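Local coordinates for protein CmeC (PDB 4MT4) that probably serves as the trimeric outer membrane channel of a Campylobacter jejuni efflux system, a member of the outer membrane factor family, at residues R376-R380 and S434-I439; Y148-R152 and N459-S464; Y202-A207 and S410-Y414; D274-L279 and N357-L362; L3-L7 and N286-G290. All coordinates share one frame; numbering follows the deposited sequence.

Contact 1 (R376-R380 and S434-I439)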
# COMPACT_ATOMS: atom_id res chain seq x y z
N ARG B 376 -20.18 9.08 18.02
CA ARG B 376 -20.52 8.41 19.27
C ARG B 376 -21.87 8.88 19.82
O ARG B 376 -22.72 8.06 20.18
CB ARG B 376 -19.41 8.64 20.31
CG ARG B 376 -19.29 7.57 21.39
CD ARG B 376 -20.38 7.70 22.44
NE ARG B 376 -20.53 9.08 22.90
CZ ARG B 376 -21.54 9.53 23.64
NH1 ARG B 376 -22.51 8.70 24.00
NH2 ARG B 376 -21.59 10.80 24.01
N LYS B 377 -22.06 10.19 19.87
CA LYS B 377 -23.29 10.76 20.42
C LYS B 377 -24.46 10.65 19.45
O LYS B 377 -25.62 10.59 19.86
CB LYS B 377 -23.07 12.22 20.83
CG LYS B 377 -22.86 13.18 19.68
CD LYS B 377 -22.77 14.62 20.17
CE LYS B 377 -22.68 15.61 19.02
NZ LYS B 377 -22.59 17.01 19.51
N THR B 378 -24.16 10.61 18.15
CA THR B 378 -25.21 10.49 17.14
C THR B 378 -25.76 9.07 17.11
O THR B 378 -26.97 8.86 17.02
CB THR B 378 -24.70 10.88 15.74
OG1 THR B 378 -24.22 12.23 15.76
CG2 THR B 378 -25.83 10.76 14.72
N ILE B 379 -24.86 8.09 17.18
CA ILE B 379 -25.26 6.69 17.20
C ILE B 379 -25.97 6.37 18.52
O ILE B 379 -26.81 5.47 18.58
CB ILE B 379 -24.04 5.76 17.00
CG1 ILE B 379 -23.39 6.02 15.64
CG2 ILE B 379 -24.44 4.30 17.08
CD1 ILE B 379 -22.09 5.28 15.44
N ARG B 380 -25.65 7.13 19.56
CA ARG B 380 -26.33 7.00 20.84
C ARG B 380 -27.82 7.32 20.69
O ARG B 380 -28.67 6.66 21.28
CB ARG B 380 -25.71 7.91 21.90
CG ARG B 380 -26.38 7.85 23.25
CD ARG B 380 -26.39 6.44 23.81
NE ARG B 380 -27.06 6.37 25.11
CZ ARG B 380 -28.37 6.20 25.27
NH1 ARG B 380 -29.16 6.09 24.21
NH2 ARG B 380 -28.88 6.15 26.49
N SER B 434 -22.65 -1.04 16.31
CA SER B 434 -22.02 0.13 15.72
C SER B 434 -21.76 1.14 16.82
O SER B 434 -20.83 1.94 16.73
CB SER B 434 -22.90 0.74 14.63
OG SER B 434 -23.03 -0.15 13.52
N TYR B 435 -22.58 1.10 17.86
CA TYR B 435 -22.40 1.97 19.01
C TYR B 435 -21.26 1.47 19.88
O TYR B 435 -20.50 2.26 20.45
CB TYR B 435 -23.68 2.08 19.84
CG TYR B 435 -23.54 3.02 21.02
CD1 TYR B 435 -23.52 4.40 20.84
CD2 TYR B 435 -23.41 2.53 22.31
CE1 TYR B 435 -23.38 5.26 21.91
CE2 TYR B 435 -23.27 3.38 23.39
CZ TYR B 435 -23.26 4.74 23.18
OH TYR B 435 -23.12 5.60 24.26
N ALA B 436 -21.15 0.15 19.99
CA ALA B 436 -20.06 -0.48 20.74
C ALA B 436 -18.72 -0.13 20.09
O ALA B 436 -17.76 0.21 20.78
CB ALA B 436 -20.25 -1.99 20.80
N ASN B 437 -18.68 -0.21 18.77
CA ASN B 437 -17.48 0.14 18.02
C ASN B 437 -17.23 1.65 17.99
O ASN B 437 -16.11 2.09 17.76
CB ASN B 437 -17.56 -0.40 16.59
CG ASN B 437 -17.45 -1.91 16.53
OD1 ASN B 437 -17.08 -2.56 17.50
ND2 ASN B 437 -17.77 -2.48 15.37
N SER B 438 -18.29 2.42 18.21
CA SER B 438 -18.16 3.87 18.27
C SER B 438 -17.43 4.27 19.54
O SER B 438 -16.71 5.27 19.57
CB SER B 438 -19.53 4.55 18.20
OG SER B 438 -20.23 4.41 19.42
N ILE B 439 -17.62 3.49 20.59
CA ILE B 439 -16.92 3.70 21.85
C ILE B 439 -15.42 3.48 21.65
O ILE B 439 -14.60 4.27 22.11
CB ILE B 439 -17.42 2.75 22.96
CG1 ILE B 439 -18.92 2.92 23.18
CG2 ILE B 439 -16.67 2.99 24.25
CD1 ILE B 439 -19.32 4.30 23.63

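Contact 2 (Y148-R152 and N459-S464)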
# COMPACT_ATOMS: atom_id res chain seq x y z
N TYR B 148 5.34 0.92 18.20
CA TYR B 148 4.88 -0.32 18.83
C TYR B 148 3.61 -0.08 19.64
O TYR B 148 2.69 -0.89 19.62
CB TYR B 148 5.97 -0.91 19.73
CG TYR B 148 5.50 -2.10 20.54
CD1 TYR B 148 5.35 -3.35 19.95
CD2 TYR B 148 5.22 -1.97 21.90
CE1 TYR B 148 4.93 -4.44 20.69
CE2 TYR B 148 4.79 -3.05 22.64
CZ TYR B 148 4.65 -4.28 22.04
OH TYR B 148 4.23 -5.37 22.77
N GLU B 149 3.58 1.05 20.34
CA GLU B 149 2.41 1.44 21.11
C GLU B 149 1.23 1.70 20.19
O GLU B 149 0.09 1.34 20.50
CB GLU B 149 2.70 2.69 21.95
CG GLU B 149 3.78 2.51 23.00
CD GLU B 149 3.28 1.81 24.25
OE1 GLU B 149 2.15 1.28 24.23
OE2 GLU B 149 4.01 1.81 25.26
N ALA B 150 1.51 2.32 19.05
CA ALA B 150 0.49 2.58 18.04
C ALA B 150 -0.02 1.27 17.45
O ALA B 150 -1.22 1.12 17.20
CB ALA B 150 1.05 3.47 16.94
N ALA B 151 0.89 0.33 17.23
CA ALA B 151 0.53 -0.97 16.69
C ALA B 151 -0.28 -1.78 17.69
O ALA B 151 -1.22 -2.48 17.32
CB ALA B 151 1.78 -1.74 16.28
N ARG B 152 0.09 -1.67 18.97
CA ARG B 152 -0.62 -2.38 20.03
C ARG B 152 -2.06 -1.90 20.13
O ARG B 152 -2.99 -2.71 20.16
CB ARG B 152 0.10 -2.18 21.37
CG ARG B 152 -0.36 -3.12 22.47
CD ARG B 152 0.42 -2.89 23.76
NE ARG B 152 0.28 -3.99 24.70
CZ ARG B 152 -0.66 -4.07 25.64
NH1 ARG B 152 -0.71 -5.12 26.45
NH2 ARG B 152 -1.56 -3.10 25.76
N ASN B 459 7.18 0.59 30.37
CA ASN B 459 5.80 0.26 30.05
C ASN B 459 5.69 -0.82 28.98
O ASN B 459 4.89 -1.74 29.11
CB ASN B 459 5.04 1.51 29.58
CG ASN B 459 4.69 2.44 30.73
OD1 ASN B 459 4.54 2.00 31.87
ND2 ASN B 459 4.55 3.73 30.43
N ILE B 460 6.52 -0.71 27.94
CA ILE B 460 6.51 -1.68 26.85
C ILE B 460 6.89 -3.07 27.35
O ILE B 460 6.23 -4.06 27.00
CB ILE B 460 7.48 -1.26 25.72
CG1 ILE B 460 6.88 -0.11 24.91
CG2 ILE B 460 7.79 -2.43 24.81
CD1 ILE B 460 7.78 0.40 23.81
N LYS B 461 7.92 -3.15 28.17
CA LYS B 461 8.36 -4.42 28.73
C LYS B 461 7.29 -5.03 29.63
O LYS B 461 7.08 -6.24 29.63
CB LYS B 461 9.67 -4.24 29.51
CG LYS B 461 10.19 -5.52 30.14
CD LYS B 461 11.61 -5.36 30.65
CE LYS B 461 12.15 -6.69 31.18
NZ LYS B 461 13.60 -6.61 31.53
N GLU B 462 6.61 -4.18 30.40
CA GLU B 462 5.57 -4.63 31.31
C GLU B 462 4.33 -5.16 30.57
O GLU B 462 3.72 -6.14 30.99
CB GLU B 462 5.17 -3.50 32.26
CG GLU B 462 3.90 -3.76 33.07
CD GLU B 462 3.98 -5.02 33.92
OE1 GLU B 462 5.06 -5.29 34.49
OE2 GLU B 462 2.97 -5.74 34.01
N GLU B 463 3.98 -4.50 29.47
CA GLU B 463 2.76 -4.84 28.75
C GLU B 463 2.97 -5.91 27.67
O GLU B 463 2.02 -6.41 27.09
CB GLU B 463 2.15 -3.58 28.11
CG GLU B 463 2.97 -3.02 26.96
CD GLU B 463 2.49 -1.65 26.53
OE1 GLU B 463 1.50 -1.15 27.11
OE2 GLU B 463 3.10 -1.06 25.61
N SER B 464 4.23 -6.25 27.41
CA SER B 464 4.57 -7.27 26.42
C SER B 464 4.95 -8.58 27.08
O SER B 464 5.60 -9.43 26.47
CB SER B 464 5.71 -6.79 25.52
OG SER B 464 5.40 -5.53 24.93
O HOH W 1 1.86 -5.91 23.85

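Contact 3 (Y202-A207 and S410-Y414)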
# COMPACT_ATOMS: atom_id res chain seq x y z
N TYR B 202 -52.24 -18.62 -5.98
CA TYR B 202 -51.63 -17.31 -5.78
C TYR B 202 -51.05 -17.17 -4.37
O TYR B 202 -49.92 -16.73 -4.20
CB TYR B 202 -52.64 -16.20 -6.04
CG TYR B 202 -52.06 -14.81 -6.03
CD1 TYR B 202 -51.36 -14.32 -7.13
CD2 TYR B 202 -52.22 -13.97 -4.93
CE1 TYR B 202 -50.83 -13.04 -7.13
CE2 TYR B 202 -51.69 -12.69 -4.92
CZ TYR B 202 -51.00 -12.23 -6.02
OH TYR B 202 -50.47 -10.96 -6.02
N GLU B 203 -51.83 -17.56 -3.37
CA GLU B 203 -51.41 -17.46 -1.98
C GLU B 203 -50.31 -18.46 -1.65
O GLU B 203 -49.39 -18.16 -0.88
CB GLU B 203 -52.60 -17.66 -1.03
CG GLU B 203 -53.61 -16.52 -1.05
CD GLU B 203 -54.54 -16.57 -2.24
OE1 GLU B 203 -54.88 -17.69 -2.69
OE2 GLU B 203 -54.94 -15.49 -2.73
N LEU B 204 -50.40 -19.65 -2.23
CA LEU B 204 -49.39 -20.68 -2.03
C LEU B 204 -48.04 -20.24 -2.60
O LEU B 204 -46.99 -20.52 -2.02
CB LEU B 204 -49.83 -22.00 -2.67
CG LEU B 204 -48.85 -23.17 -2.53
CD1 LEU B 204 -48.67 -23.55 -1.07
CD2 LEU B 204 -49.31 -24.36 -3.35
N ALA B 205 -48.09 -19.53 -3.72
CA ALA B 205 -46.88 -19.03 -4.36
C ALA B 205 -46.24 -17.93 -3.52
O ALA B 205 -45.02 -17.80 -3.47
CB ALA B 205 -47.18 -18.53 -5.76
N GLN B 206 -47.08 -17.13 -2.86
CA GLN B 206 -46.59 -16.06 -2.00
C GLN B 206 -45.93 -16.62 -0.75
O GLN B 206 -44.94 -16.07 -0.26
CB GLN B 206 -47.73 -15.11 -1.62
CG GLN B 206 -48.21 -14.23 -2.76
CD GLN B 206 -49.25 -13.21 -2.31
OE1 GLN B 206 -50.12 -13.51 -1.50
NE2 GLN B 206 -49.15 -12.00 -2.85
N ALA B 207 -46.48 -17.71 -0.23
CA ALA B 207 -45.92 -18.37 0.94
C ALA B 207 -44.60 -19.06 0.58
O ALA B 207 -43.68 -19.13 1.40
CB ALA B 207 -46.91 -19.38 1.51
N SER B 410 -55.00 -10.17 4.61
CA SER B 410 -54.42 -10.96 3.53
C SER B 410 -53.05 -11.49 3.92
O SER B 410 -52.36 -10.90 4.76
CB SER B 410 -54.32 -10.11 2.26
OG SER B 410 -53.39 -9.05 2.43
N LEU B 411 -52.66 -12.61 3.32
CA LEU B 411 -51.36 -13.21 3.57
C LEU B 411 -50.23 -12.25 3.21
O LEU B 411 -49.23 -12.16 3.91
CB LEU B 411 -51.21 -14.51 2.79
CG LEU B 411 -49.85 -15.21 2.85
CD1 LEU B 411 -49.54 -15.69 4.27
CD2 LEU B 411 -49.79 -16.37 1.87
N GLN B 412 -50.42 -11.54 2.10
CA GLN B 412 -49.44 -10.57 1.61
C GLN B 412 -49.15 -9.48 2.64
O GLN B 412 -47.99 -9.16 2.91
CB GLN B 412 -49.92 -9.95 0.30
CG GLN B 412 -49.04 -8.85 -0.23
CD GLN B 412 -49.58 -8.25 -1.51
OE1 GLN B 412 -50.48 -8.80 -2.13
NE2 GLN B 412 -49.02 -7.11 -1.91
N ASP B 413 -50.21 -8.90 3.20
CA ASP B 413 -50.07 -7.88 4.22
C ASP B 413 -49.43 -8.44 5.49
O ASP B 413 -48.70 -7.74 6.19
CB ASP B 413 -51.43 -7.26 4.56
CG ASP B 413 -51.86 -6.21 3.55
OD1 ASP B 413 -51.28 -6.17 2.44
OD2 ASP B 413 -52.77 -5.42 3.87
N TYR B 414 -49.71 -9.71 5.77
CA TYR B 414 -49.16 -10.36 6.96
C TYR B 414 -47.67 -10.63 6.81
O TYR B 414 -46.89 -10.39 7.73
CB TYR B 414 -49.91 -11.66 7.25
CG TYR B 414 -49.26 -12.52 8.31
CD1 TYR B 414 -49.12 -12.07 9.61
CD2 TYR B 414 -48.77 -13.78 8.00
CE1 TYR B 414 -48.52 -12.85 10.58
CE2 TYR B 414 -48.17 -14.57 8.96
CZ TYR B 414 -48.05 -14.10 10.25
OH TYR B 414 -47.45 -14.89 11.21

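Contact 4 (D274-L279 and N357-L362)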
# COMPACT_ATOMS: atom_id res chain seq x y z
N ASP B 274 1.06 7.87 17.65
CA ASP B 274 1.43 8.18 16.28
C ASP B 274 1.98 9.60 16.16
O ASP B 274 2.83 9.87 15.31
CB ASP B 274 0.23 8.00 15.34
CG ASP B 274 -0.94 8.89 15.70
OD1 ASP B 274 -1.08 9.24 16.89
OD2 ASP B 274 -1.72 9.23 14.79
N ILE B 275 1.51 10.50 17.02
CA ILE B 275 2.01 11.86 17.04
C ILE B 275 3.42 11.89 17.61
O ILE B 275 4.30 12.60 17.11
CB ILE B 275 1.10 12.79 17.87
CG1 ILE B 275 -0.29 12.88 17.23
CG2 ILE B 275 1.71 14.18 17.99
CD1 ILE B 275 -1.23 13.85 17.93
N GLY B 276 3.65 11.11 18.67
CA GLY B 276 4.96 11.00 19.27
C GLY B 276 5.97 10.37 18.33
O GLY B 276 7.11 10.82 18.23
N SER B 277 5.54 9.32 17.64
CA SER B 277 6.37 8.65 16.65
C SER B 277 6.76 9.61 15.53
O SER B 277 7.92 9.66 15.11
CB SER B 277 5.65 7.44 16.07
OG SER B 277 6.32 6.95 14.91
N SER B 278 5.78 10.36 15.05
CA SER B 278 6.00 11.31 13.97
C SER B 278 6.94 12.42 14.43
O SER B 278 7.73 12.96 13.65
CB SER B 278 4.68 11.89 13.49
OG SER B 278 4.83 12.57 12.26
N LEU B 279 6.86 12.77 15.72
CA LEU B 279 7.73 13.78 16.30
C LEU B 279 9.18 13.30 16.31
O LEU B 279 10.08 14.01 15.86
CB LEU B 279 7.29 14.13 17.72
CG LEU B 279 8.17 15.13 18.46
CD1 LEU B 279 8.00 16.52 17.86
CD2 LEU B 279 7.89 15.14 19.95
N ASN B 357 5.10 15.27 7.18
CA ASN B 357 4.52 14.04 7.72
C ASN B 357 3.94 14.28 9.11
O ASN B 357 2.91 13.72 9.47
CB ASN B 357 5.55 12.92 7.76
CG ASN B 357 5.87 12.37 6.38
OD1 ASN B 357 5.12 12.57 5.43
ND2 ASN B 357 6.98 11.65 6.28
N TYR B 358 4.63 15.12 9.89
CA TYR B 358 4.17 15.46 11.23
C TYR B 358 2.87 16.26 11.18
O TYR B 358 1.92 15.96 11.91
CB TYR B 358 5.24 16.26 11.98
CG TYR B 358 4.79 16.75 13.34
CD1 TYR B 358 4.87 15.93 14.46
CD2 TYR B 358 4.29 18.04 13.50
CE1 TYR B 358 4.46 16.38 15.70
CE2 TYR B 358 3.88 18.50 14.74
CZ TYR B 358 3.96 17.66 15.83
OH TYR B 358 3.56 18.12 17.07
N GLN B 359 2.85 17.27 10.32
CA GLN B 359 1.67 18.10 10.13
C GLN B 359 0.46 17.25 9.74
O GLN B 359 -0.62 17.40 10.30
CB GLN B 359 1.93 19.16 9.06
CG GLN B 359 3.09 20.11 9.36
CD GLN B 359 2.67 21.33 10.14
OE1 GLN B 359 2.15 21.23 11.26
NE2 GLN B 359 2.88 22.51 9.56
N ASN B 360 0.68 16.35 8.79
CA ASN B 360 -0.38 15.48 8.28
C ASN B 360 -0.91 14.52 9.35
O ASN B 360 -2.10 14.21 9.38
CB ASN B 360 0.11 14.69 7.07
CG ASN B 360 -1.02 14.06 6.28
OD1 ASN B 360 -1.66 14.71 5.46
ND2 ASN B 360 -1.27 12.78 6.53
N THR B 361 -0.01 14.07 10.22
CA THR B 361 -0.40 13.21 11.34
C THR B 361 -1.25 13.99 12.33
O THR B 361 -2.19 13.46 12.91
CB THR B 361 0.83 12.62 12.06
OG1 THR B 361 1.66 11.92 11.11
CG2 THR B 361 0.41 11.66 13.16
N LEU B 362 -0.90 15.26 12.52
CA LEU B 362 -1.66 16.14 13.41
C LEU B 362 -3.06 16.40 12.86
O LEU B 362 -4.05 16.28 13.58
CB LEU B 362 -0.92 17.46 13.62
CG LEU B 362 -0.34 17.73 15.01
CD1 LEU B 362 0.30 19.11 15.06
CD2 LEU B 362 -1.42 17.59 16.08
O HOH W 2 -2.69 10.58 12.52

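Contact 5 (L3-L7 and N286-G290)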
# COMPACT_ATOMS: atom_id res chain seq x y z
N LEU B 3 26.54 20.27 14.50
CA LEU B 3 26.08 21.23 13.50
C LEU B 3 24.58 21.08 13.25
O LEU B 3 24.04 21.63 12.29
CB LEU B 3 26.86 21.06 12.19
CG LEU B 3 28.37 21.20 12.31
CD1 LEU B 3 29.02 21.08 10.94
CD2 LEU B 3 28.76 22.52 12.97
N SER B 4 23.92 20.33 14.13
CA SER B 4 22.48 20.15 14.05
C SER B 4 21.76 21.45 14.39
O SER B 4 22.03 22.06 15.42
CB SER B 4 22.02 19.03 14.98
OG SER B 4 22.42 17.76 14.47
N PRO B 5 20.83 21.86 13.51
CA PRO B 5 20.08 23.10 13.74
C PRO B 5 19.10 22.96 14.89
O PRO B 5 18.73 21.84 15.25
CB PRO B 5 19.35 23.31 12.41
CG PRO B 5 19.16 21.92 11.88
CD PRO B 5 20.40 21.17 12.29
N ASN B 6 18.68 24.08 15.47
CA ASN B 6 17.66 24.07 16.51
C ASN B 6 16.33 23.58 15.96
O ASN B 6 15.85 24.07 14.94
CB ASN B 6 17.50 25.46 17.13
CG ASN B 6 18.71 25.89 17.94
OD1 ASN B 6 19.50 25.05 18.39
ND2 ASN B 6 18.86 27.19 18.13
N LEU B 7 15.73 22.61 16.64
CA LEU B 7 14.44 22.07 16.21
C LEU B 7 13.31 22.93 16.74
O LEU B 7 13.07 22.98 17.95
CB LEU B 7 14.28 20.62 16.66
CG LEU B 7 13.07 19.88 16.09
CD1 LEU B 7 13.13 19.84 14.57
CD2 LEU B 7 13.00 18.48 16.66
N ASN B 286 16.39 15.84 11.70
CA ASN B 286 17.03 17.09 12.08
C ASN B 286 18.48 16.86 12.49
O ASN B 286 19.36 17.67 12.19
CB ASN B 286 16.26 17.75 13.22
CG ASN B 286 16.85 19.09 13.62
OD1 ASN B 286 16.72 20.08 12.90
ND2 ASN B 286 17.49 19.12 14.78
N TYR B 287 18.73 15.75 13.18
CA TYR B 287 20.08 15.37 13.58
C TYR B 287 20.93 15.01 12.36
O TYR B 287 22.14 15.25 12.34
CB TYR B 287 20.04 14.20 14.56
CG TYR B 287 19.73 14.60 15.99
CD1 TYR B 287 20.40 15.66 16.60
CD2 TYR B 287 18.76 13.93 16.73
CE1 TYR B 287 20.12 16.03 17.90
CE2 TYR B 287 18.47 14.29 18.03
CZ TYR B 287 19.15 15.34 18.61
OH TYR B 287 18.86 15.70 19.91
N LEU B 288 20.29 14.42 11.36
CA LEU B 288 20.98 14.00 10.15
C LEU B 288 21.38 15.19 9.28
O LEU B 288 22.25 15.08 8.42
CB LEU B 288 20.11 13.03 9.34
CG LEU B 288 19.91 11.66 9.99
CD1 LEU B 288 19.04 10.77 9.12
CD2 LEU B 288 21.25 11.00 10.27
N VAL B 289 20.72 16.32 9.50
CA VAL B 289 21.11 17.56 8.84
C VAL B 289 22.48 17.98 9.34
O VAL B 289 23.35 18.38 8.56
CB VAL B 289 20.09 18.69 9.09
CG1 VAL B 289 20.62 20.02 8.57
CG2 VAL B 289 18.75 18.36 8.45
N GLY B 290 22.69 17.86 10.65
CA GLY B 290 23.97 18.17 11.26
C GLY B 290 25.08 17.27 10.74
O GLY B 290 26.18 17.74 10.46

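Contact 1 (R376-R380 and S434-I439)
Tyr-435 reaches across from 434-439 to lie between Arg-376 and Arg-380, and the polar part of the contact centres on its hydroxyl. Arg-376 NH1 donates to Tyr-435 OH over 3.2 Å, with an N-H...O angle of 145°; the oxygen sits at the guanidinium edge, close to its plane. The arginine chain is folded at chi2 and chi3, which turns its head back alongside the phenol, the two planes 65° apart. NH2 of the same head is held elsewhere, by a salt bridge to Glu-26 and a hydrogen bond to the carbonyl of Gly-21, so the N-terminal loop and the tyrosine share one guanidinium group. Arg-380 contributes carbon rather than charge: its CD lies 3.4 Å from Tyr-435 OH, while its own NH1 pairs with Asp-384.

The two segments belong to the long helices 339-405 and 411-445, antiparallel neighbours in the helical barrel of the outer membrane factor fold. Their local axes run 159° apart in direction and approach to 9.2 Å.

Van der Waals packing fills the remainder. Ile-379 points at the partner helix, its CG2 branch meeting the CB of Tyr-435 at 3.6 Å and lying near the ring plane. The other branch, ending in CD1, goes to Ser-438 CB (3.8 Å) and the carbonyl oxygen of Ser-434. Further along, Ile-439 CD1 rests on the aliphatic CD of Arg-376 at 3.8 Å. Beyond the pair, Leu-223 of the second subunit packs on Ile-379.

Contact 2 (Y148-R152 and N459-S464)
This is a partly buried, mainly polar contact at the equatorial level of the outer membrane factor fold, where the short helix 456-463 near the C-terminus lies against the long barrel helix 129-195. The local axes are 11.8 Å apart and inclined by 36°, so long side chains bridge the gap. Tyr-148 and Ile-460 supply the apolar part: CE2 of the ring meets Ile-460 CG2 at 3.8 Å as the two side chains pass in opposite directions, and Leu-60 and Ala-63 of helix 58-79 also pack on the tyrosine.

Arg-152 crosses Glu-463 at a slant, yet its guanidinium group and the carboxylate are stacked, their planes 3° apart. Glu-463 CB lies over one guanidinium face. Because the carboxylate oxygen OE1 lies well out of the guanidinium plane, no N-H points at it, and the long salt bridge from Arg-152 NH2 to Glu-463 OE1 (3.9 Å) is one of charge only. NH1 turns instead to the backbone, donating to Glu-463 O over 3.1 Å with the oxygen tilted 28° from the guanidinium plane.

Glu-149, bent at chi2, brings a second carboxylate to the same place. Its OE1 is 2.9 Å from Glu-463 OE2, both of them acceptors; such closeness would be eased if one acid held a proton, and the nearby arginine may offset part of the charge.

Where the short helix ends, Ser-464 OG donates back to Ile-460 O and lies close to the phenol of Tyr-148. A water links that phenol to the arginine, accepting from Arg-152 NE at 2.6 Å.

Contact 3 (Y202-A207 and S410-Y414)
Leu-411 holds its CG opposite the backbone nitrogen (chi1 175°), and from there the CD2 branch projects onto the opening turns of helix 201-236. Gln-206 and Gln-412 straighten beyond CG and thereby carry their amides toward each other.

CD2 does most of the leucine's touching. It comes within 3.3 Å of the carbonyl oxygen of Glu-203, an oxygen already engaged by Ala-207 N in the helix, and CD2 of Leu-411 is also 4.2 Å from Ala-207 CB. The CB atoms of Glu-203 and Gln-206 complete its surroundings on this helix, while Tyr-404 of helix 339-405 packs on the leucine as well.

The two glutamine side chains cross with their amide planes 82° apart. Gln-206 NE2 stands 3.5 Å from Gln-412 OE1 without forming a hydrogen bond, and it also passes 3.8 Å from Gln-412 CB.

Ser-410, just ahead of helix 411-445, is its N-cap: OG accepts from Asp-413 N at 3.3 Å, with an N-H...O angle of 160°. The helix starts immediately beside the early turns of helix 201-236, at an end of the helical barrel characteristic of outer membrane factors. The third subunit closes in here too, its Arg-403 making a cation-pi contact with Tyr-202 and its Ile-396 packing on Gln-206.

With no hydrogen bond or salt bridge between the two segments, they are joined mainly by van der Waals contact, one leucine methyl and a pair of loosely apposed amides, over a modest buried area.

Contact 4 (D274-L279 and N357-L362)
Ser-278 and Thr-361 interlock between two antiparallel helices of the outer membrane factor barrel, 273-293 and 339-405, whose local axes run 9.2 Å apart. Both residues point straight at the partner. The serine is the small bump: its OG fits into the groove between Tyr-358 and Thr-361, 3.1 Å from Tyr-358 CA and 3.4 Å from Thr-361 OG1. Little more than a hydroxyl separates the backbones there, and the CA atoms of Ser-278 and Tyr-358 come to 5.3 Å.

The threonine fills the hollow toward the N-terminal end of 274-279 with its methyl, CG2, which sits beside the carboxylate of Asp-274 at 3.6 Å from OD2. Its hydroxyl turns back to its own helix and bonds to Asn-357 O, an oxygen that also takes Thr-361 N on the other face of its carbonyl plane.

Tyr-358 flanks the serine and threonine. Its ring lies alongside Leu-279, CE1 4.1 Å from Leu-279 CB, and presents its edge to the carbonyl of Ile-275. Beyond the ring, Ile-275 CD1 meets Leu-362 CD2, the two side chains crossing near a right angle. Ile-9 and Leu-269, from loops, pack on the tyrosine as well.

At the Asp-274 end, where Arg-272 forms a salt bridge with the carboxylate, a bridging water donates to Asp-274 OD2 at 2.8 Å and to Thr-361 O at 2.9 Å.

Contact 5 (L3-L7 and N286-G290)
Asn-286 reaches out from its helix to the N-terminal loop and takes hold of Pro-5: ND2 donates to Pro-5 O over 3.0 Å, with an N-H...O angle of 165° and the oxygen almost in the amide plane. With CG opposite its backbone nitrogen (chi1 -178°), the amide projects from the helix to meet the chain. Its OD1 touches the proline ring at CG, 3.2 Å away, and is also bonded by Lys-351. Leu-7 CD1 touches Asn-286 CG at 3.9 Å.

Pro-5 lies between this amide and Val-289, whose CG1 meets Pro-5 CD at 3.9 Å. Residues 3-7, extended from Ser-4 on, belong to the N-terminal segment that in CmeC follows the lipid-carrying Cys-1 and runs along helix 273-293, an element of the outer membrane factor barrel, with Lys-351 of helix 339-405 alongside.

Ser-4 settles where Gly-290 bares the helix, the two CA atoms being just 3.7 Å apart. Its OG bonds to Asp-132 of helix 129-195 and lies at the edge of the Tyr-287 ring, 3.6 Å from CD1. Leu-3, whose carbonyl oxygen accepts from Arg-293, lays its CB beside Gly-290 O at 3.8 Å.

In the fold
Contact 1 is the most buried of the five; the others are partly buried. Contacts 1 and 4 both use helix 339-405, each pairing it with an antiparallel neighbour and each touching the second subunit, but one centres on a tyrosine between arginines and the other on small hydroxyl residues. Contacts 1 and 3 share helix 411-445, and at its beginning contact 3, next to the third subunit, has no hydrogen bond between its segments. Contacts 4 and 5 share helix 273-293, their centres about 18 Å apart. Contacts 2 and 5 attach chain-terminal regions to the barrel, through acids, arginine and water in one and an asparagine-to-backbone bond in the other. Contacts 3 and 5 have centres about 79 Å apart.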